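Local atomic coordinates of putative sulfatase yidJ (Bacteroides fragilis, PDB entry 2QZU), a protein that probably hydrolyses sulfate esters as a metal-dependent arylsulfatase-like enzyme of the sulfatase family. Residues V143-W157 with Y172-W184. Numbering follows the deposited sequence.
Sequences VDTYNNRGKVAWNEW and YGTYDYHLKPMYW
The amides of Asn147 and Asn155 and the ring pair Tyr146-Tyr175 join two irregular loops here: 143-157, which precedes strand 168-172 at one border of the large mixed sheet, lies against 172-184, the chain that leaves that strand and runs into strand 182-183. Both asparagines grip the backbone of the second loop. Asn147 sends ND2 to Thr174 O (2.8 Å); the acceptor lies in the plane of the amide, yet the donor stands above the carbonyl plane of Thr174. Asn155, its CG anti to the backbone N (chi1 -175°), reaches across so that OD1 accepts from Thr174 N at 3.1 Å and, weakly, from Gly173 N.

Beyond this, Tyr146 turns a ring edge to one face of Tyr175 in an offset edge-to-face pair, centroids 5.0 Å apart and planes at 72°, while CG of Met182, a selenomethionine, lies over the centre of the other face. The Tyr146 hydroxyl accepts from Asp176 N at 2.9 Å and donates to a water that in turn donates to Asp176 OD2; the phenol thus holds the Asp176 backbone directly and its carboxylate through the water. At the far end, Trp157 CA sits over the six-membered ring of Trp184, a CH-pi contact 4.0 Å from its centroid; Trp184 NE1 bonds to Arg190 O. Tyr146 O also accepts a hydrogen bond from Lys24 NZ of the second subunit. Two asparagine amides thus bond the backbone at Gly173-Thr174, just past strand 168-172 at the edge of the alkaline-phosphatase-like alpha/beta fold of sulfatases.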
loop_
_atom_site.group_PDB
_atom_site.type_symbol
_atom_site.label_atom_id
_atom_site.label_comp_id
_atom_site.label_asym_id
_atom_site.label_seq_id
_atom_site.Cartn_x
_atom_site.Cartn_y
_atom_site.Cartn_z
ATOM N N VAL A 143 -11.077 -8.081 -16.361
ATOM C CA VAL A 143 -9.732 -8.059 -16.924
ATOM C C VAL A 143 -8.751 -8.268 -15.775
ATOM O O VAL A 143 -9.014 -7.871 -14.636
ATOM C CB VAL A 143 -9.422 -6.733 -17.662
ATOM C CG1 VAL A 143 -10.336 -6.592 -18.874
ATOM C CG2 VAL A 143 -9.583 -5.553 -16.730
ATOM N N ASP A 144 -7.616 -8.881 -16.089
ATOM C CA ASP A 144 -6.611 -9.228 -15.090
ATOM C C ASP A 144 -5.669 -8.167 -14.512
ATOM O O ASP A 144 -4.455 -8.232 -14.716
ATOM C CB ASP A 144 -5.788 -10.410 -15.627
ATOM C CG ASP A 144 -4.912 -11.048 -14.566
ATOM O OD1 ASP A 144 -5.377 -11.186 -13.416
ATOM O OD2 ASP A 144 -3.763 -11.425 -14.889
ATOM N N THR A 145 -6.222 -7.193 -13.788
ATOM C CA THR A 145 -5.398 -6.181 -13.121
ATOM C C THR A 145 -5.682 -6.308 -11.625
ATOM O O THR A 145 -6.735 -6.814 -11.234
ATOM C CB THR A 145 -5.694 -4.736 -13.601
ATOM O OG1 THR A 145 -7.094 -4.469 -13.514
ATOM C CG2 THR A 145 -5.211 -4.550 -15.035
ATOM N N TYR A 146 -4.749 -5.853 -10.793
ATOM C CA TYR A 146 -4.888 -5.990 -9.342
ATOM C C TYR A 146 -6.186 -5.478 -8.722
ATOM O O TYR A 146 -6.704 -6.089 -7.782
ATOM C CB TYR A 146 -3.701 -5.332 -8.624
ATOM C CG TYR A 146 -3.859 -3.844 -8.441
ATOM C CD1 TYR A 146 -3.546 -2.962 -9.473
ATOM C CD2 TYR A 146 -4.403 -3.324 -7.265
ATOM C CE1 TYR A 146 -3.779 -1.602 -9.344
ATOM C CE2 TYR A 146 -4.644 -1.970 -7.128
ATOM C CZ TYR A 146 -4.332 -1.113 -8.178
ATOM O OH TYR A 146 -4.618 0.224 -8.093
ATOM N N ASN A 147 -6.711 -4.364 -9.229
ATOM C CA ASN A 147 -7.934 -3.795 -8.674
ATOM C C ASN A 147 -9.221 -4.476 -9.127
ATOM O O ASN A 147 -10.315 -3.947 -8.934
ATOM C CB ASN A 147 -7.994 -2.285 -8.946
ATOM C CG ASN A 147 -7.826 -1.926 -10.419
ATOM O OD1 ASN A 147 -7.367 -2.731 -11.231
ATOM N ND2 ASN A 147 -8.182 -0.692 -10.762
ATOM N N ASN A 148 -9.081 -5.655 -9.724
ATOM C CA ASN A 148 -10.232 -6.426 -10.174
ATOM C C ASN A 148 -10.281 -7.759 -9.439
ATOM O O ASN A 148 -11.129 -8.608 -9.719
ATOM C CB ASN A 148 -10.176 -6.655 -11.682
ATOM C CG ASN A 148 -10.668 -5.457 -12.465
ATOM O OD1 ASN A 148 -11.012 -4.419 -11.889
ATOM N ND2 ASN A 148 -10.711 -5.593 -13.782
ATOM N N ARG A 149 -9.357 -7.935 -8.501
ATOM C CA ARG A 149 -9.297 -9.144 -7.687
ATOM C C ARG A 149 -10.089 -8.868 -6.413
ATOM O O ARG A 149 -10.028 -7.767 -5.862
ATOM C CB ARG A 149 -7.850 -9.481 -7.312
ATOM C CG ARG A 149 -6.937 -9.842 -8.475
ATOM C CD ARG A 149 -7.414 -11.092 -9.206
ATOM N NE ARG A 149 -6.502 -11.478 -10.282
ATOM C CZ ARG A 149 -5.478 -12.316 -10.138
ATOM N NH1 ARG A 149 -5.229 -12.871 -8.959
ATOM N NH2 ARG A 149 -4.701 -12.601 -11.175
ATOM N N GLY A 150 -10.831 -9.862 -5.945
ATOM C CA GLY A 150 -11.603 -9.674 -4.734
ATOM C C GLY A 150 -13.092 -9.514 -4.971
ATOM O O GLY A 150 -13.612 -9.881 -6.024
ATOM N N LYS A 151 -13.775 -8.944 -3.986
ATOM C CA LYS A 151 -15.218 -8.748 -4.050
ATOM C C LYS A 151 -15.681 -7.713 -5.070
ATOM O O LYS A 151 -16.714 -7.898 -5.713
ATOM C CB LYS A 151 -15.742 -8.371 -2.669
ATOM N N VAL A 152 -14.922 -6.630 -5.221
ATOM C CA VAL A 152 -15.304 -5.565 -6.146
ATOM C C VAL A 152 -14.233 -5.216 -7.182
ATOM O O VAL A 152 -13.083 -4.940 -6.830
ATOM C CB VAL A 152 -15.671 -4.278 -5.362
ATOM C CG1 VAL A 152 -16.081 -3.176 -6.325
ATOM C CG2 VAL A 152 -16.798 -4.576 -4.370
ATOM N N ALA A 153 -14.633 -5.221 -8.455
ATOM C CA ALA A 153 -13.742 -4.901 -9.576
ATOM C C ALA A 153 -13.957 -3.452 -10.001
ATOM O O ALA A 153 -15.088 -2.959 -9.996
ATOM C CB ALA A 153 -14.015 -5.835 -10.749
ATOM N N TRP A 154 -12.877 -2.783 -10.399
ATOM C CA TRP A 154 -12.945 -1.374 -10.780
ATOM C C TRP A 154 -12.496 -1.017 -12.191
ATOM O O TRP A 154 -12.874 0.028 -12.720
ATOM C CB TRP A 154 -12.099 -0.540 -9.810
ATOM C CG TRP A 154 -12.663 -0.426 -8.437
ATOM C CD1 TRP A 154 -12.799 -1.425 -7.518
ATOM C CD2 TRP A 154 -13.211 0.751 -7.838
ATOM N NE1 TRP A 154 -13.404 -0.943 -6.381
ATOM C CE2 TRP A 154 -13.669 0.392 -6.551
ATOM C CE3 TRP A 154 -13.365 2.080 -8.265
ATOM C CZ2 TRP A 154 -14.270 1.309 -5.683
ATOM C CZ3 TRP A 154 -13.963 2.995 -7.403
ATOM C CH2 TRP A 154 -14.408 2.603 -6.127
ATOM N N ASN A 155 -11.689 -1.877 -12.798
ATOM C CA ASN A 155 -11.141 -1.590 -14.112
ATOM C C ASN A 155 -11.811 -2.362 -15.239
ATOM O O ASN A 155 -12.105 -3.548 -15.112
ATOM C CB ASN A 155 -9.633 -1.857 -14.060
ATOM C CG ASN A 155 -8.914 -1.479 -15.336
ATOM O OD1 ASN A 155 -9.141 -0.416 -15.913
ATOM N ND2 ASN A 155 -8.019 -2.351 -15.773
ATOM N N GLU A 156 -12.070 -1.665 -16.341
ATOM C CA GLU A 156 -12.714 -2.276 -17.494
ATOM C C GLU A 156 -12.210 -1.645 -18.794
ATOM O O GLU A 156 -11.751 -0.506 -18.810
ATOM C CB GLU A 156 -14.235 -2.126 -17.376
ATOM C CG GLU A 156 -15.029 -2.760 -18.515
ATOM C CD GLU A 156 -14.690 -4.231 -18.723
ATOM O OE1 GLU A 156 -14.998 -5.055 -17.835
ATOM O OE2 GLU A 156 -14.108 -4.562 -19.777
ATOM N N TRP A 157 -12.287 -2.410 -19.875
ATOM C CA TRP A 157 -11.857 -1.969 -21.197
ATOM C C TRP A 157 -12.938 -1.101 -21.831
ATOM O O TRP A 157 -14.124 -1.267 -21.541
ATOM C CB TRP A 157 -11.616 -3.209 -22.074
ATOM C CG TRP A 157 -11.196 -2.947 -23.502
ATOM C CD1 TRP A 157 -10.102 -2.243 -23.925
ATOM C CD2 TRP A 157 -11.819 -3.463 -24.687
ATOM N NE1 TRP A 157 -10.003 -2.292 -25.294
ATOM C CE2 TRP A 157 -11.043 -3.035 -25.789
ATOM C CE3 TRP A 157 -12.956 -4.249 -24.926
ATOM C CZ2 TRP A 157 -11.369 -3.365 -27.110
ATOM C CZ3 TRP A 157 -13.281 -4.577 -26.240
ATOM C CH2 TRP A 157 -12.488 -4.134 -27.315
ATOM N N TYR A 172 -7.040 3.507 -20.010
ATOM C CA TYR A 172 -7.497 2.438 -19.133
ATOM C C TYR A 172 -8.715 2.921 -18.339
ATOM O O TYR A 172 -9.104 4.088 -18.441
ATOM C CB TYR A 172 -6.372 2.022 -18.180
ATOM C CG TYR A 172 -5.837 3.146 -17.320
ATOM C CD1 TYR A 172 -4.898 4.055 -17.816
ATOM C CD2 TYR A 172 -6.283 3.312 -16.006
ATOM C CE1 TYR A 172 -4.416 5.101 -17.020
ATOM C CE2 TYR A 172 -5.808 4.346 -15.207
ATOM C CZ TYR A 172 -4.876 5.237 -15.719
ATOM O OH TYR A 172 -4.399 6.254 -14.925
ATOM N N GLY A 173 -9.331 2.017 -17.575
ATOM C CA GLY A 173 -10.488 2.381 -16.768
ATOM C C GLY A 173 -9.976 3.138 -15.557
ATOM O O GLY A 173 -10.114 4.355 -15.467
ATOM N N THR A 174 -9.408 2.401 -14.608
ATOM C CA THR A 174 -8.787 3.000 -13.433
ATOM C C THR A 174 -7.753 1.994 -12.942
ATOM O O THR A 174 -7.929 0.786 -13.099
ATOM C CB THR A 174 -9.809 3.385 -12.325
ATOM O OG1 THR A 174 -9.168 4.270 -11.390
ATOM C CG2 THR A 174 -10.335 2.162 -11.596
ATOM N N TYR A 175 -6.658 2.501 -12.384
ATOM C CA TYR A 175 -5.540 1.671 -11.924
ATOM C C TYR A 175 -4.618 2.661 -11.223
ATOM O O TYR A 175 -4.239 3.676 -11.819
ATOM C CB TYR A 175 -4.847 1.069 -13.145
ATOM C CG TYR A 175 -3.620 0.236 -12.867
ATOM C CD1 TYR A 175 -3.708 -1.148 -12.701
ATOM C CD2 TYR A 175 -2.358 0.825 -12.833
ATOM C CE1 TYR A 175 -2.558 -1.923 -12.517
ATOM C CE2 TYR A 175 -1.216 0.067 -12.647
ATOM C CZ TYR A 175 -1.318 -1.301 -12.495
ATOM O OH TYR A 175 -0.168 -2.042 -12.357
ATOM N N ASP A 176 -4.215 2.352 -9.991
ATOM C CA ASP A 176 -3.430 3.304 -9.217
ATOM C C ASP A 176 -1.987 3.020 -8.831
ATOM O O ASP A 176 -1.429 3.738 -8.000
ATOM C CB ASP A 176 -4.221 3.682 -7.960
ATOM C CG ASP A 176 -5.669 4.033 -8.271
ATOM O OD1 ASP A 176 -5.916 4.620 -9.342
ATOM O OD2 ASP A 176 -6.562 3.731 -7.450
ATOM N N TYR A 177 -1.380 1.989 -9.413
ATOM C CA TYR A 177 0.022 1.703 -9.121
ATOM C C TYR A 177 0.787 2.489 -10.194
ATOM O O TYR A 177 1.151 1.952 -11.239
ATOM C CB TYR A 177 0.306 0.203 -9.240
ATOM C CG TYR A 177 1.714 -0.157 -8.833
ATOM C CD1 TYR A 177 2.096 -0.144 -7.490
ATOM C CD2 TYR A 177 2.680 -0.444 -9.794
ATOM C CE1 TYR A 177 3.412 -0.405 -7.115
ATOM C CE2 TYR A 177 3.997 -0.708 -9.433
ATOM C CZ TYR A 177 4.357 -0.683 -8.093
ATOM O OH TYR A 177 5.666 -0.918 -7.742
ATOM N N HIS A 178 1.009 3.772 -9.914
ATOM C CA HIS A 178 1.662 4.701 -10.843
ATOM C C HIS A 178 3.027 4.323 -11.404
ATOM O O HIS A 178 3.386 4.762 -12.502
ATOM C CB HIS A 178 1.781 6.076 -10.187
ATOM C CG HIS A 178 0.499 6.582 -9.608
ATOM N ND1 HIS A 178 0.435 7.211 -8.382
ATOM C CD2 HIS A 178 -0.766 6.568 -10.091
ATOM C CE1 HIS A 178 -0.814 7.561 -8.135
ATOM N NE2 HIS A 178 -1.564 7.184 -9.155
ATOM N N LEU A 179 3.787 3.528 -10.657
ATOM C CA LEU A 179 5.128 3.124 -11.080
ATOM C C LEU A 179 5.152 2.071 -12.187
ATOM O O LEU A 179 6.185 1.858 -12.821
ATOM C CB LEU A 179 5.927 2.625 -9.874
ATOM C CG LEU A 179 6.073 3.622 -8.718
ATOM C CD1 LEU A 179 6.787 2.961 -7.549
ATOM C CD2 LEU A 179 6.829 4.848 -9.191
ATOM N N LYS A 180 4.024 1.404 -12.408
ATOM C CA LYS A 180 3.918 0.406 -13.468
ATOM C C LYS A 180 2.480 0.405 -13.972
ATOM O O LYS A 180 1.740 -0.558 -13.779
ATOM C CB LYS A 180 4.292 -0.988 -12.957
ATOM C CG LYS A 180 4.393 -2.024 -14.076
ATOM C CD LYS A 180 4.570 -3.440 -13.537
ATOM C CE LYS A 180 4.676 -4.448 -14.677
ATOM N NZ LYS A 180 4.739 -5.858 -14.198
ATOM N N PRO A 181 2.064 1.497 -14.633
ATOM C CA PRO A 181 0.707 1.638 -15.168
ATOM C C PRO A 181 0.445 0.711 -16.345
ATOM O O PRO A 181 1.376 0.176 -16.941
ATOM C CB PRO A 181 0.658 3.105 -15.575
ATOM C CG PRO A 181 2.051 3.340 -16.075
ATOM C CD PRO A 181 2.896 2.656 -15.005
HETATM N N MSE A 182 -0.830 0.504 -16.660
HETATM C CA MSE A 182 -1.193 -0.325 -17.800
HETATM C C MSE A 182 -2.107 0.470 -18.716
HETATM O O MSE A 182 -2.764 1.428 -18.288
HETATM C CB MSE A 182 -1.853 -1.641 -17.356
HETATM C CG MSE A 182 -2.874 -1.529 -16.250
HETATM SE SE MSE A 182 -4.563 -0.849 -16.862
HETATM C CE MSE A 182 -5.628 -1.191 -15.304
ATOM N N TYR A 183 -2.136 0.076 -19.984
ATOM C CA TYR A 183 -2.928 0.766 -20.988
ATOM C C TYR A 183 -3.372 -0.180 -22.083
ATOM O O TYR A 183 -2.846 -1.288 -22.229
ATOM C CB TYR A 183 -2.087 1.856 -21.670
ATOM C CG TYR A 183 -1.488 2.884 -20.746
ATOM C CD1 TYR A 183 -2.182 4.052 -20.430
ATOM C CD2 TYR A 183 -0.244 2.673 -20.155
ATOM C CE1 TYR A 183 -1.651 4.986 -19.544
ATOM C CE2 TYR A 183 0.295 3.592 -19.264
ATOM C CZ TYR A 183 -0.412 4.746 -18.961
ATOM O OH TYR A 183 0.108 5.642 -18.062
ATOM N N TRP A 184 -4.350 0.283 -22.849
ATOM C CA TRP A 184 -4.840 -0.429 -24.017
ATOM C C TRP A 184 -4.571 0.573 -25.128
ATOM O O TRP A 184 -4.929 1.747 -24.995
ATOM C CB TRP A 184 -6.347 -0.657 -23.957
ATOM C CG TRP A 184 -6.795 -1.850 -23.190
ATOM C CD1 TRP A 184 -6.844 -3.146 -23.626
ATOM C CD2 TRP A 184 -7.341 -1.847 -21.872
ATOM N NE1 TRP A 184 -7.402 -3.950 -22.656
ATOM C CE2 TRP A 184 -7.715 -3.176 -21.569
ATOM C CE3 TRP A 184 -7.554 -0.845 -20.914
ATOM C CZ2 TRP A 184 -8.293 -3.529 -20.348
ATOM C CZ3 TRP A 184 -8.130 -1.195 -19.700
ATOM C CH2 TRP A 184 -8.494 -2.530 -19.429
HETATM O O HOH W 1 -6.704 0.866 -6.935
#